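Local structure of putative mandelate racemase (2O56) at residues Met4-Val9 with Ala64-Met69; Asp10-Ala15 with Glu388-Ser393; Trp25-Val30 with Gly45-Val50; Phe95-Ser100 with Ile297-Gly302. The protein is of unconfirmed function but binds magnesium and, as a member of the enolase superfamily, possibly acts as a hydro-lyase (dehydratase). All coordinates share one frame; numbering follows the deposited sequence.

Interaction 1 (Met4-Val9 with Ala64-Met69); sequences MKITSV and AIIIGM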
loop_
_atom_site.group_PDB
_atom_site.type_symbol
_atom_site.label_atom_id
_atom_site.label_comp_id
_atom_site.label_asym_id
_atom_site.label_seq_id
_atom_site.Cartn_x
_atom_site.Cartn_y
_atom_site.Cartn_z
ATOM N N MET A 4 26.554 43.517 -8.348
ATOM C CA MET A 4 27.021 43.146 -9.682
ATOM C C MET A 4 25.914 42.674 -10.608
ATOM O O MET A 4 24.840 42.284 -10.169
ATOM C CB MET A 4 28.181 42.136 -9.648
ATOM C CG MET A 4 28.149 41.178 -8.487
ATOM S SD MET A 4 29.551 40.034 -8.424
ATOM C CE MET A 4 30.773 40.829 -9.422
ATOM N N LYS A 5 26.212 42.725 -11.899
ATOM C CA LYS A 5 25.275 42.433 -12.959
ATOM C C LYS A 5 26.039 41.496 -13.843
ATOM O O LYS A 5 27.242 41.679 -14.056
ATOM C CB LYS A 5 24.980 43.696 -13.785
ATOM C CG LYS A 5 23.756 44.474 -13.352
ATOM C CD LYS A 5 23.620 45.739 -14.191
ATOM C CE LYS A 5 22.191 46.261 -14.220
ATOM N NZ LYS A 5 21.788 46.848 -12.912
ATOM N N ILE A 6 25.342 40.498 -14.369
ATOM C CA ILE A 6 25.845 39.718 -15.490
ATOM C C ILE A 6 25.793 40.605 -16.737
ATOM O O ILE A 6 24.750 41.171 -17.067
ATOM C CB ILE A 6 25.019 38.419 -15.689
ATOM C CG1 ILE A 6 25.094 37.541 -14.430
ATOM C CG2 ILE A 6 25.515 37.642 -16.907
ATOM C CD1 ILE A 6 24.074 36.349 -14.399
ATOM N N THR A 7 26.933 40.755 -17.407
ATOM C CA THR A 7 26.992 41.611 -18.600
ATOM C C THR A 7 27.000 40.814 -19.896
ATOM O O THR A 7 26.453 41.258 -20.906
ATOM C CB THR A 7 28.183 42.603 -18.545
ATOM O OG1 THR A 7 29.381 41.890 -18.223
ATOM C CG2 THR A 7 27.939 43.650 -17.489
ATOM N N SER A 8 27.600 39.620 -19.858
ATOM C CA SER A 8 27.600 38.727 -21.005
ATOM C C SER A 8 27.917 37.293 -20.565
ATOM O O SER A 8 28.438 37.071 -19.468
ATOM C CB SER A 8 28.653 39.180 -22.028
ATOM O OG SER A 8 29.959 38.902 -21.541
ATOM N N VAL A 9 27.592 36.328 -21.425
ATOM C CA VAL A 9 27.902 34.933 -21.173
ATOM C C VAL A 9 28.522 34.368 -22.442
ATOM O O VAL A 9 27.963 34.525 -23.515
ATOM C CB VAL A 9 26.631 34.086 -20.810
ATOM C CG1 VAL A 9 27.032 32.622 -20.536
ATOM C CG2 VAL A 9 25.913 34.653 -19.609
ATOM N N ALA A 64 20.381 34.134 -22.213
ATOM C CA ALA A 64 19.529 35.278 -22.544
ATOM C C ALA A 64 18.686 35.756 -21.387
ATOM O O ALA A 64 18.418 36.946 -21.279
ATOM C CB ALA A 64 18.642 34.975 -23.746
ATOM N N ILE A 65 18.261 34.844 -20.517
ATOM C CA ILE A 65 17.311 35.214 -19.470
ATOM C C ILE A 65 17.961 35.698 -18.176
ATOM O O ILE A 65 17.277 36.261 -17.317
ATOM C CB ILE A 65 16.192 34.150 -19.219
ATOM C CG1 ILE A 65 16.709 32.963 -18.426
ATOM C CG2 ILE A 65 15.580 33.687 -20.537
ATOM C CD1 ILE A 65 15.601 32.190 -17.714
ATOM N N ILE A 66 19.279 35.511 -18.060
ATOM C CA ILE A 66 20.010 35.943 -16.875
ATOM C C ILE A 66 20.892 37.209 -17.039
ATOM O O ILE A 66 21.433 37.724 -16.061
ATOM C CB ILE A 66 20.849 34.785 -16.296
ATOM C CG1 ILE A 66 22.096 34.558 -17.142
ATOM C CG2 ILE A 66 19.968 33.521 -16.166
ATOM C CD1 ILE A 66 22.991 33.476 -16.654
ATOM N N ILE A 67 21.049 37.694 -18.266
ATOM C CA ILE A 67 21.802 38.925 -18.526
ATOM C C ILE A 67 21.124 40.020 -17.711
ATOM O O ILE A 67 19.904 40.113 -17.724
ATOM C CB ILE A 67 21.746 39.310 -20.035
ATOM C CG1 ILE A 67 22.257 38.161 -20.918
ATOM C CG2 ILE A 67 22.514 40.580 -20.298
ATOM C CD1 ILE A 67 23.703 37.784 -20.656
ATOM N N GLY A 68 21.899 40.817 -16.977
ATOM C CA GLY A 68 21.318 41.915 -16.197
ATOM C C GLY A 68 20.999 41.516 -14.768
ATOM O O GLY A 68 20.742 42.380 -13.946
ATOM N N MET A 69 21.015 40.212 -14.461
ATOM C CA MET A 69 20.689 39.742 -13.107
ATOM C C MET A 69 21.920 39.822 -12.214
ATOM O O MET A 69 23.039 39.794 -12.700
ATOM C CB MET A 69 20.126 38.305 -13.107
ATOM C CG MET A 69 18.836 38.139 -13.908
ATOM S SD MET A 69 18.023 36.530 -13.752
ATOM C CE MET A 69 17.221 36.741 -12.140
#
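I6 lays its CD1 over the turn that follows helix 52-66, 3.4 Å from I66 O and 3.8 Å from I66 CD1. With CG1 anti to the carbonyl carbon (chi1 -60°), the long branch of I6 points its CD1 at these two atoms and passes CG1 near M69 O, while its CG2 is left to meet I67 CD1 at 4.2 Å. The I67 side chain lies across I6 at about a right angle and carries its CD1 on to V9 CG2, 4.0 Å away, so I67 CD1 touches both I6 and V9, the two strand residues that face this way. Beta-branched side chains suit strand residues I6 and V9, and the isoleucines of the turn give them an apolar surface to pack on.

The backbones are fastened by two bonds, both made by I6. Its N-H reaches M69 O at 2.9 Å, and its own O accepts from G68 N at 2.9 Å. G68 occupies the third position of a type II turn, where positive phi (93°) suits glycine, which has no side chain to meet the preceding carbonyl O. The CG of K5 passes alongside G68 O.

I6 also packs on L106 and I66 on I102, both of helix 93-114. A type II turn thus docks on the first strand of the antiparallel sheet, joining sheet and helices in the N-terminal alpha+beta capping domain of the enolase superfamily.

Interaction 2 (Asp10-Ala15 with Glu388-Ser393); sequences DIIDVA and ETMKKS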
loop_
_atom_site.group_PDB
_atom_site.type_symbol
_atom_site.label_atom_id
_atom_site.label_comp_id
_atom_site.label_asym_id
_atom_site.label_seq_id
_atom_site.Cartn_x
_atom_site.Cartn_y
_atom_site.Cartn_z
ATOM N N ASP A 10 29.675 33.728 -22.309
ATOM C CA ASP A 10 30.303 33.045 -23.416
ATOM C C ASP A 10 30.031 31.573 -23.267
ATOM O O ASP A 10 30.213 31.012 -22.189
ATOM C CB ASP A 10 31.811 33.294 -23.418
ATOM C CG ASP A 10 32.153 34.772 -23.378
ATOM O OD1 ASP A 10 31.842 35.477 -24.357
ATOM O OD2 ASP A 10 32.711 35.237 -22.357
ATOM N N ILE A 11 29.572 30.953 -24.346
ATOM C CA ILE A 11 29.361 29.515 -24.363
ATOM C C ILE A 11 30.428 28.895 -25.260
ATOM O O ILE A 11 30.438 29.112 -26.475
ATOM C CB ILE A 11 27.914 29.163 -24.798
ATOM C CG1 ILE A 11 26.910 29.849 -23.860
ATOM C CG2 ILE A 11 27.700 27.658 -24.726
ATOM C CD1 ILE A 11 26.416 31.208 -24.308
ATOM N N ILE A 12 31.336 28.146 -24.637
ATOM C CA ILE A 12 32.606 27.759 -25.248
ATOM C C ILE A 12 32.654 26.272 -25.629
ATOM O O ILE A 12 32.516 25.388 -24.783
ATOM C CB ILE A 12 33.803 28.128 -24.310
ATOM C CG1 ILE A 12 33.799 29.631 -24.023
ATOM C CG2 ILE A 12 35.148 27.698 -24.916
ATOM C CD1 ILE A 12 34.528 30.056 -22.777
ATOM N N ASP A 13 32.858 26.006 -26.915
ATOM C CA ASP A 13 33.027 24.653 -27.411
ATOM C C ASP A 13 34.522 24.315 -27.370
ATOM O O ASP A 13 35.260 24.615 -28.304
ATOM C CB ASP A 13 32.482 24.584 -28.846
ATOM C CG ASP A 13 32.315 23.164 -29.358
ATOM O OD1 ASP A 13 32.468 22.197 -28.583
ATOM O OD2 ASP A 13 32.015 23.019 -30.561
ATOM N N VAL A 14 34.948 23.699 -26.272
ATOM C CA VAL A 14 36.358 23.647 -25.862
ATOM C C VAL A 14 37.175 22.823 -26.850
ATOM O O VAL A 14 36.935 21.619 -27.006
ATOM C CB VAL A 14 36.499 23.069 -24.420
ATOM C CG1 VAL A 14 37.983 22.814 -24.036
ATOM C CG2 VAL A 14 35.797 23.982 -23.400
ATOM N N ALA A 15 38.119 23.486 -27.522
ATOM C CA ALA A 15 39.055 22.822 -28.453
ATOM C C ALA A 15 40.072 21.983 -27.704
ATOM O O ALA A 15 40.638 22.429 -26.709
ATOM C CB ALA A 15 39.787 23.857 -29.336
ATOM N N GLU A 388 44.816 30.443 -23.946
ATOM C CA GLU A 388 45.124 29.768 -25.215
ATOM C C GLU A 388 43.970 28.893 -25.721
ATOM O O GLU A 388 43.620 28.924 -26.902
ATOM C CB GLU A 388 46.382 28.910 -25.054
ATOM C CG GLU A 388 46.798 28.164 -26.318
ATOM C CD GLU A 388 48.217 27.614 -26.253
ATOM O OE1 GLU A 388 48.960 27.972 -25.310
ATOM O OE2 GLU A 388 48.591 26.823 -27.147
ATOM N N THR A 389 43.403 28.101 -24.815
ATOM C CA THR A 389 42.219 27.307 -25.099
ATOM C C THR A 389 41.041 28.201 -25.512
ATOM O O THR A 389 40.356 27.931 -26.508
ATOM C CB THR A 389 41.875 26.388 -23.897
ATOM O OG1 THR A 389 42.945 25.442 -23.705
ATOM C CG2 THR A 389 40.595 25.614 -24.148
ATOM N N MET A 390 40.826 29.280 -24.768
ATOM C CA MET A 390 39.708 30.160 -25.062
ATOM C C MET A 390 39.844 30.865 -26.406
ATOM O O MET A 390 38.853 31.051 -27.120
ATOM C CB MET A 390 39.512 31.142 -23.933
ATOM C CG MET A 390 39.021 30.470 -22.652
ATOM S SD MET A 390 38.329 31.667 -21.493
ATOM C CE MET A 390 39.802 32.212 -20.616
ATOM N N LYS A 391 41.076 31.228 -26.755
ATOM C CA LYS A 391 41.390 31.834 -28.055
ATOM C C LYS A 391 41.000 30.957 -29.232
ATOM O O LYS A 391 40.468 31.461 -30.208
ATOM C CB LYS A 391 42.880 32.187 -28.139
ATOM C CG LYS A 391 43.165 33.671 -28.253
ATOM C CD LYS A 391 43.946 34.186 -27.053
ATOM C CE LYS A 391 43.063 34.998 -26.117
ATOM N NZ LYS A 391 42.088 34.154 -25.359
ATOM N N LYS A 392 41.256 29.649 -29.139
ATOM C CA LYS A 392 41.005 28.743 -30.264
ATOM C C LYS A 392 39.717 27.907 -30.179
ATOM O O LYS A 392 39.515 26.988 -30.970
ATOM C CB LYS A 392 42.229 27.854 -30.547
ATOM C CG LYS A 392 42.600 26.872 -29.459
ATOM C CD LYS A 392 43.629 25.860 -29.963
ATOM C CE LYS A 392 43.888 24.765 -28.924
ATOM N NZ LYS A 392 45.068 25.056 -28.053
ATOM N N SER A 393 38.842 28.222 -29.231
ATOM C CA SER A 393 37.595 27.478 -29.069
ATOM C C SER A 393 36.443 28.253 -29.676
ATOM O O SER A 393 36.209 29.387 -29.289
ATOM C CB SER A 393 37.293 27.273 -27.584
ATOM O OG SER A 393 38.223 26.423 -26.959
HETATM O O HOH W 1 43.064 23.349 -25.607
#
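Hydrogen bonding centres on the hydroxyl of S393. A15 N donates to S393 OG at 3.0 Å in an almost straight bond (174° at the hydrogen), and the same OG donates to T389 O at 2.7 Å from well above the carbonyl plane. With OG beside its own backbone N (chi1 -67°), S393 can accept from the strand's exit and donate back into the last turn of helix 387-392. A small hydroxyl that both gives and takes suits this buried position, and the two bonds limit its rotation. One water adds a second bridge: it donates to A15 O at 2.8 Å and also bonds T389 OG1, whose further partner is T386.

Apolar contacts fill in around these bonds. I12 CG2 presses on S393 CB at 3.4 Å, closer than usual for two carbons, while its other branch brings CD1 to M390 SD at 4.3 Å. V14 CG1 meets T389 CG2 at 3.8 Å, the two side chains lying obliquely to each other. The methyl of A15 sits against K392 O at 3.5 Å, where a side chain this small allows the strand's exit to come near the end of the helix.

Beyond the contact, the D13 carboxylate is salt-bridged to R26, and its main chain bonds with that of P394. The contact sets the last helix beside the end of the first strand, just before the chain enters strand 395-398, the outermost strand, within this chain, of the capping domain's four-stranded antiparallel sheet.

Interaction 3 (Trp25-Val30 with Gly45-Val50); sequences WRPVVV and GLAYGV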
loop_
_atom_site.group_PDB
_atom_site.type_symbol
_atom_site.label_atom_id
_atom_site.label_comp_id
_atom_site.label_asym_id
_atom_site.label_seq_id
_atom_site.Cartn_x
_atom_site.Cartn_y
_atom_site.Cartn_z
ATOM N N TRP A 25 34.590 13.767 -28.291
ATOM C CA TRP A 25 34.780 14.427 -27.018
ATOM C C TRP A 25 34.467 15.899 -27.159
ATOM O O TRP A 25 35.134 16.612 -27.909
ATOM C CB TRP A 25 36.217 14.249 -26.537
ATOM C CG TRP A 25 36.432 14.706 -25.114
ATOM C CD1 TRP A 25 37.248 15.715 -24.689
ATOM C CD2 TRP A 25 35.830 14.155 -23.931
ATOM N NE1 TRP A 25 37.188 15.835 -23.317
ATOM C CE2 TRP A 25 36.325 14.889 -22.829
ATOM C CE3 TRP A 25 34.920 13.111 -23.699
ATOM C CZ2 TRP A 25 35.936 14.620 -21.518
ATOM C CZ3 TRP A 25 34.544 12.840 -22.396
ATOM C CH2 TRP A 25 35.050 13.588 -21.320
ATOM N N ARG A 26 33.446 16.363 -26.446
ATOM C CA ARG A 26 33.025 17.750 -26.571
ATOM C C ARG A 26 32.727 18.410 -25.243
ATOM O O ARG A 26 31.569 18.678 -24.941
ATOM C CB ARG A 26 31.824 17.871 -27.517
ATOM C CG ARG A 26 32.214 18.052 -28.960
ATOM C CD ARG A 26 31.006 18.314 -29.828
ATOM N NE ARG A 26 30.814 19.733 -30.085
ATOM C CZ ARG A 26 29.732 20.259 -30.659
ATOM N NH1 ARG A 26 28.725 19.484 -31.027
ATOM N NH2 ARG A 26 29.653 21.570 -30.865
ATOM N N PRO A 27 33.772 18.707 -24.452
ATOM C CA PRO A 27 33.550 19.534 -23.286
ATOM C C PRO A 27 33.049 20.915 -23.667
ATOM O O PRO A 27 33.465 21.479 -24.673
ATOM C CB PRO A 27 34.939 19.624 -22.641
ATOM C CG PRO A 27 35.887 19.286 -23.715
ATOM C CD PRO A 27 35.186 18.310 -24.576
ATOM N N VAL A 28 32.137 21.440 -22.865
ATOM C CA VAL A 28 31.504 22.725 -23.151
ATOM C C VAL A 28 31.479 23.548 -21.871
ATOM O O VAL A 28 31.074 23.068 -20.816
ATOM C CB VAL A 28 30.077 22.523 -23.697
ATOM C CG1 VAL A 28 29.270 23.804 -23.632
ATOM C CG2 VAL A 28 30.135 22.002 -25.125
ATOM N N VAL A 29 31.924 24.796 -21.974
ATOM C CA VAL A 29 32.120 25.643 -20.820
ATOM C C VAL A 29 31.242 26.891 -20.902
ATOM O O VAL A 29 31.061 27.478 -21.976
ATOM C CB VAL A 29 33.634 25.977 -20.644
ATOM C CG1 VAL A 29 33.837 27.180 -19.762
ATOM C CG2 VAL A 29 34.378 24.751 -20.096
ATOM N N VAL A 30 30.660 27.271 -19.773
ATOM C CA VAL A 30 29.896 28.517 -19.686
ATOM C C VAL A 30 30.763 29.455 -18.864
ATOM O O VAL A 30 31.209 29.084 -17.784
ATOM C CB VAL A 30 28.568 28.311 -18.944
ATOM C CG1 VAL A 30 27.816 29.616 -18.829
ATOM C CG2 VAL A 30 27.708 27.282 -19.655
ATOM N N GLY A 45 27.753 19.160 -18.734
ATOM C CA GLY A 45 28.237 17.772 -18.707
ATOM C C GLY A 45 27.593 16.839 -19.722
ATOM O O GLY A 45 26.876 15.900 -19.350
ATOM N N LEU A 46 27.862 17.104 -21.001
ATOM C CA LEU A 46 27.365 16.293 -22.106
ATOM C C LEU A 46 28.515 15.957 -23.073
ATOM O O LEU A 46 28.314 15.873 -24.285
ATOM C CB LEU A 46 26.245 17.058 -22.853
ATOM C CG LEU A 46 24.930 17.341 -22.104
ATOM C CD1 LEU A 46 24.023 18.279 -22.903
ATOM C CD2 LEU A 46 24.188 16.020 -21.796
ATOM N N ALA A 47 29.721 15.776 -22.541
ATOM C CA ALA A 47 30.929 15.688 -23.394
ATOM C C ALA A 47 30.986 14.419 -24.257
ATOM O O ALA A 47 31.681 14.375 -25.276
ATOM C CB ALA A 47 32.195 15.843 -22.550
ATOM N N TYR A 48 30.243 13.393 -23.841
ATOM C CA TYR A 48 30.177 12.106 -24.545
ATOM C C TYR A 48 28.698 11.835 -24.803
ATOM O O TYR A 48 27.843 12.627 -24.404
ATOM C CB TYR A 48 30.770 10.985 -23.678
ATOM C CG TYR A 48 30.184 11.007 -22.298
ATOM C CD1 TYR A 48 29.091 10.217 -21.973
ATOM C CD2 TYR A 48 30.681 11.870 -21.333
ATOM C CE1 TYR A 48 28.525 10.272 -20.720
ATOM C CE2 TYR A 48 30.114 11.941 -20.086
ATOM C CZ TYR A 48 29.039 11.144 -19.785
ATOM O OH TYR A 48 28.485 11.212 -18.538
ATOM N N GLY A 49 28.403 10.709 -25.453
ATOM C CA GLY A 49 27.052 10.406 -25.945
ATOM C C GLY A 49 26.601 11.414 -26.984
ATOM O O GLY A 49 27.424 12.192 -27.527
ATOM N N VAL A 50 25.295 11.418 -27.260
ATOM C CA VAL A 50 24.726 12.264 -28.322
ATOM C C VAL A 50 23.942 13.443 -27.717
ATOM O O VAL A 50 22.973 13.239 -26.987
ATOM C CB VAL A 50 23.829 11.406 -29.275
ATOM C CG1 VAL A 50 23.152 12.265 -30.324
ATOM C CG2 VAL A 50 24.676 10.362 -29.975
HETATM O O HOH W 2 29.147 19.015 -23.144
#
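A47 CB sits over one face of the W25 indole, a CH-pi contact with the methyl 3.8 Å from the centroid of the six-membered ring and 11° off its normal. The contact belongs to the capping domain of the enolase fold, where the loop between strand 39-44 and helix 52-66 reaches toward the mouth of the barrel. A swing of W25 CG to the side opposite its backbone N (chi1 -170°) carries the ring back over the loop although its CB starts out away from it. Alanine suits the place because its lone methyl can rest on the indole while its backbone stays close to R26.

Y48 meets the same indole differently. Its CD2 lies 4.1 Å from W25 CZ3, which stands at the edge of the tyrosine ring and near its plane, and the two side chains run obliquely to each other. The tyrosine side chain comes within about 4 Å of that of E273, a magnesium ligand, and is about 7 Å from the bound magnesium ion. F86 and W87 of the second subunit also pack against the Y48 ring, so this aromatic residue joins the subunit interface to the surroundings of the site.

The guanidinium of R26 turns away from the loop to a salt bridge with D13 and a bond to S53; the pairing with the loop is made by the main chain. A47 CA lies 3.4 Å from R26 O, a CA-H...O contact. R26 O also accepts from a water that in turn accepts from L46 N. R26 N donates to A47 O at 2.9 Å, 157° at the hydrogen.

Interaction 4 (Phe95-Ser100 with Ile297-Gly302); sequences FSAAMS and ICTCGG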
loop_
_atom_site.group_PDB
_atom_site.type_symbol
_atom_site.label_atom_id
_atom_site.label_comp_id
_atom_site.label_asym_id
_atom_site.label_seq_id
_atom_site.Cartn_x
_atom_site.Cartn_y
_atom_site.Cartn_z
ATOM N N PHE A 95 18.337 19.966 -20.815
ATOM C CA PHE A 95 17.915 21.151 -20.089
ATOM C C PHE A 95 18.734 21.337 -18.801
ATOM O O PHE A 95 19.318 22.395 -18.565
ATOM C CB PHE A 95 16.431 21.087 -19.750
ATOM C CG PHE A 95 15.864 22.427 -19.429
ATOM C CD1 PHE A 95 15.217 23.158 -20.402
ATOM C CD2 PHE A 95 16.041 22.999 -18.176
ATOM C CE1 PHE A 95 14.734 24.405 -20.123
ATOM C CE2 PHE A 95 15.548 24.280 -17.905
ATOM C CZ PHE A 95 14.894 24.957 -18.880
ATOM N N SER A 96 18.798 20.268 -18.011
ATOM C CA SER A 96 19.503 20.238 -16.738
ATOM C C SER A 96 20.990 20.536 -16.874
ATOM O O SER A 96 21.527 21.302 -16.083
ATOM C CB SER A 96 19.350 18.878 -16.091
ATOM O OG SER A 96 20.003 18.850 -14.843
ATOM N N ALA A 97 21.647 19.920 -17.855
ATOM C CA ALA A 97 23.095 20.108 -18.055
ATOM C C ALA A 97 23.464 21.548 -18.407
ATOM O O ALA A 97 24.496 22.073 -17.965
ATOM C CB ALA A 97 23.641 19.124 -19.100
ATOM N N ALA A 98 22.610 22.208 -19.170
ATOM C CA ALA A 98 22.801 23.639 -19.421
ATOM C C ALA A 98 22.580 24.526 -18.204
ATOM O O ALA A 98 23.353 25.452 -17.990
ATOM C CB ALA A 98 21.961 24.107 -20.593
ATOM N N MET A 99 21.540 24.240 -17.415
ATOM C CA MET A 99 21.325 24.881 -16.114
ATOM C C MET A 99 22.536 24.730 -15.222
ATOM O O MET A 99 22.908 25.654 -14.512
ATOM C CB MET A 99 20.136 24.245 -15.385
ATOM C CG MET A 99 18.774 24.770 -15.780
ATOM S SD MET A 99 17.505 23.776 -14.974
ATOM C CE MET A 99 17.299 24.689 -13.440
ATOM N N SER A 100 23.114 23.526 -15.239
ATOM C CA SER A 100 24.213 23.162 -14.359
ATOM C C SER A 100 25.461 23.974 -14.673
ATOM O O SER A 100 26.097 24.493 -13.761
ATOM C CB SER A 100 24.535 21.666 -14.510
ATOM O OG SER A 100 23.379 20.869 -14.277
ATOM N N ILE A 297 27.606 16.883 -11.169
ATOM C CA ILE A 297 27.290 18.287 -10.888
ATOM C C ILE A 297 27.056 19.060 -12.191
ATOM O O ILE A 297 26.289 20.007 -12.207
ATOM C CB ILE A 297 28.366 18.962 -9.969
ATOM C CG1 ILE A 297 28.316 18.362 -8.565
ATOM C CG2 ILE A 297 28.176 20.502 -9.849
ATOM C CD1 ILE A 297 29.633 18.475 -7.789
ATOM N N CYS A 298 27.688 18.622 -13.282
ATOM C CA CYS A 298 27.642 19.320 -14.572
ATOM C C CYS A 298 26.460 18.889 -15.433
ATOM O O CYS A 298 26.168 19.530 -16.451
ATOM C CB CYS A 298 28.940 19.101 -15.354
ATOM S SG CYS A 298 30.448 19.658 -14.514
ATOM N N THR A 299 25.783 17.814 -15.024
ATOM C CA THR A 299 24.565 17.321 -15.732
ATOM C C THR A 299 23.296 17.445 -14.890
ATOM O O THR A 299 22.234 17.748 -15.417
ATOM C CB THR A 299 24.697 15.833 -16.211
ATOM O OG1 THR A 299 25.994 15.607 -16.793
ATOM C CG2 THR A 299 23.624 15.482 -17.254
ATOM N N CYS A 300 23.390 17.187 -13.588
ATOM C CA CYS A 300 22.192 16.883 -12.812
ATOM C C CYS A 300 21.683 18.032 -11.953
ATOM O O CYS A 300 20.826 17.836 -11.073
ATOM C CB CYS A 300 22.404 15.625 -11.984
ATOM S SG CYS A 300 22.954 14.229 -13.032
ATOM N N GLY A 301 22.195 19.233 -12.204
ATOM C CA GLY A 301 21.520 20.445 -11.727
ATOM C C GLY A 301 22.440 21.553 -11.247
ATOM O O GLY A 301 21.981 22.650 -10.950
ATOM N N GLY A 302 23.738 21.273 -11.193
ATOM C CA GLY A 302 24.724 22.274 -10.751
ATOM C C GLY A 302 24.967 22.183 -9.269
ATOM O O GLY A 302 24.467 21.276 -8.596
#
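At the junction of the two domains of the enolase fold, helix 93-114 of the capping domain meets the barrel loop that leads from strand 292-293 to helix 302-314. Two serines one helical turn apart make the polar contact. S96 OG, held anti to the backbone N (chi1 -179°), extends toward the loop and donates to T299 O at 2.6 Å, tilted 16° from the carbonyl plane; W277 of the barrel adds a weak bond to the same hydroxyl. S100 OG turns instead beside its own N and donates back to S96 O at 2.6 Å. S96 O also takes the helical bond from S100 N. S100 OG in turn accepts a weak bond from G301 N at 2.9 Å, the angle at the hydrogen being only 123°.

Small residues permit this closeness. A97 CB rests near T299 CG2 at 4.1 Å. G302, with no side chain, lets its CA come to 3.8 Å from S100 CA, and the positive phi of both G301 and G302 also suits glycine. T299 sends its hydroxyl to G45 O, in the loop after strand 39-44.

All the touching residues are buried, and serine hydroxyls meet polar atoms of the loop backbone. S96 gives its proton to the loop, whereas S100 spends its own on the helix and offers oxygen to the loop, an exchange between neutral groups in this part of the domain junction.

Overall arrangement
From the N terminus, strand 6-13 enters interaction 1 and runs straight on into interaction 2. Interaction 1 closes a loop of 54 residues at the turn after helix 52-66, and interaction 3, the short loop from 25-30 to 45-50, is nested within it. Interaction 2 joins the beginning of the chain to its C-terminal helix; it crosses interaction 1 and encloses both interactions 3 and 4. Interaction 4 opens after interaction 1 has closed and ties the capping domain to the barrel. Strands 6-13 and 28-34 neighbour each other in one sheet, bringing interactions 1 and 2 against interaction 3, while G45 links interaction 3 to interaction 4 through C298 and T299.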